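Local coordinates for F1 capsule-anchoring protein (Yersinia pestis, PDB 3FCG) that is an outer-membrane usher whose middle domain, the part crystallised, is crucial for secretion of Caf1 capsule fibres in the plague bacterium, at residues Ala27-Leu32 and Glu41-Gly46. Sequence-based numbering, arbitrary orientation.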
# COMPACT_ATOMS: atom_id res chain seq x y z
N ALA A 27 2.72 -14.78 15.40
CA ALA A 27 3.86 -14.07 15.97
C ALA A 27 3.78 -12.55 15.89
O ALA A 27 2.85 -11.99 15.31
CB ALA A 27 5.15 -14.57 15.32
N ARG A 28 4.77 -11.90 16.51
CA ARG A 28 4.96 -10.46 16.42
C ARG A 28 6.21 -10.19 15.59
O ARG A 28 7.31 -10.60 15.97
CB ARG A 28 5.12 -9.86 17.82
CG ARG A 28 5.57 -8.40 17.83
CD ARG A 28 5.54 -7.82 19.23
NE ARG A 28 6.68 -8.22 20.04
CZ ARG A 28 7.77 -7.48 20.24
NH1 ARG A 28 7.89 -6.28 19.67
NH2 ARG A 28 8.75 -7.93 21.00
N VAL A 29 6.03 -9.50 14.47
CA VAL A 29 7.16 -9.16 13.60
C VAL A 29 7.62 -7.73 13.83
O VAL A 29 6.89 -6.77 13.56
CB VAL A 29 6.85 -9.40 12.10
CG1 VAL A 29 8.11 -9.28 11.28
CG2 VAL A 29 6.22 -10.77 11.89
N GLU A 30 8.84 -7.59 14.34
CA GLU A 30 9.43 -6.29 14.63
C GLU A 30 10.47 -5.94 13.57
O GLU A 30 11.27 -6.79 13.17
CB GLU A 30 10.07 -6.32 16.02
CG GLU A 30 10.60 -4.98 16.51
CD GLU A 30 11.26 -5.06 17.87
OE1 GLU A 30 11.55 -6.19 18.33
OE2 GLU A 30 11.49 -4.00 18.49
N VAL A 31 10.45 -4.68 13.13
CA VAL A 31 11.43 -4.19 12.16
C VAL A 31 12.27 -3.07 12.78
O VAL A 31 11.74 -2.03 13.18
CB VAL A 31 10.76 -3.71 10.84
CG1 VAL A 31 11.78 -3.12 9.89
CG2 VAL A 31 10.03 -4.87 10.16
N LEU A 32 13.57 -3.32 12.87
CA LEU A 32 14.52 -2.36 13.43
C LEU A 32 15.36 -1.73 12.33
O LEU A 32 15.66 -2.38 11.32
CB LEU A 32 15.45 -3.05 14.44
CG LEU A 32 14.88 -3.65 15.72
CD1 LEU A 32 15.82 -4.70 16.23
CD2 LEU A 32 14.66 -2.58 16.78
N GLU A 41 4.04 -5.46 14.11
CA GLU A 41 2.77 -6.00 13.65
C GLU A 41 2.56 -7.44 14.09
O GLU A 41 3.42 -8.30 13.88
CB GLU A 41 2.68 -5.89 12.12
CG GLU A 41 1.30 -6.21 11.54
CD GLU A 41 1.24 -6.03 10.03
OE1 GLU A 41 1.81 -5.04 9.51
OE2 GLU A 41 0.60 -6.87 9.36
N LEU A 42 1.41 -7.69 14.72
CA LEU A 42 1.01 -9.05 15.09
C LEU A 42 0.34 -9.70 13.89
O LEU A 42 -0.56 -9.11 13.28
CB LEU A 42 0.07 -9.02 16.30
CG LEU A 42 0.60 -8.47 17.63
CD1 LEU A 42 -0.53 -7.92 18.47
CD2 LEU A 42 1.39 -9.52 18.40
N VAL A 43 0.78 -10.90 13.56
CA VAL A 43 0.32 -11.60 12.35
C VAL A 43 -0.12 -13.04 12.62
O VAL A 43 0.37 -13.67 13.56
CB VAL A 43 1.41 -11.60 11.23
CG1 VAL A 43 1.57 -10.21 10.63
CG2 VAL A 43 2.74 -12.14 11.75
N PRO A 44 -1.06 -13.57 11.80
CA PRO A 44 -1.34 -15.00 11.83
C PRO A 44 -0.15 -15.81 11.32
O PRO A 44 0.75 -15.26 10.68
CB PRO A 44 -2.52 -15.14 10.86
CG PRO A 44 -2.43 -13.96 9.96
CD PRO A 44 -1.91 -12.86 10.83
N SER A 45 -0.15 -17.11 11.61
CA SER A 45 0.91 -18.02 11.16
C SER A 45 1.03 -18.08 9.63
O SER A 45 0.09 -17.73 8.91
CB SER A 45 0.69 -19.43 11.72
OG SER A 45 -0.57 -19.95 11.33
N GLY A 46 2.20 -18.51 9.15
CA GLY A 46 2.46 -18.61 7.72
C GLY A 46 3.02 -17.33 7.12
O GLY A 46 3.71 -16.57 7.81
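Val29 and Glu41 are joined by a reciprocal pair of backbone hydrogen bonds: Val29 N donates to Glu41 O at 2.9 Å, and Glu41 N returns a longer bond of 3.2 Å to Val29 O. Two residues along, Val43 N reaches Ala27 O at 2.9 Å, almost straight at 172° at the hydrogen. The answering bond from Ala27 N to Val43 O is longer and bent (137°); beyond Val43 the chain continues into Pro44. Between these pairs, Arg28 and Leu42 form a non-hydrogen-bonded pair with their CA atoms 4.4 Å apart, and Leu42 CA leans on Ala27 O in a CA-H...O contact.

The side chains divide between two faces. On one, Leu42 turns its CD2 toward the neighbouring strand, where it meets Arg28 CB at 3.8 Å. The arginine, with CG opposite its backbone N (chi1 170°), carries its guanidinium away from Leu42; NH1 hydrogen-bonds Asn40 OD1 and makes a long salt bridge to Glu30 OE1, which lies well out of the guanidinium plane, a charge attraction with no N-H aimed at it. Glu30 OE1 also hydrogen-bonds His67 NE2. On the other face, Val29 CG2 packs obliquely against Val43 CG2 at 3.7 Å, and Phe48 and Leu50 of strand 46-50 cover Val29. The pairing belongs to an antiparallel beta hairpin in a four-stranded sheet, in which strand 37-43 is the outermost within this chain and strand 27-32 pairs onward with strand 60-67, within this all-beta usher domain, whose fold resembles a Caf1 subunit.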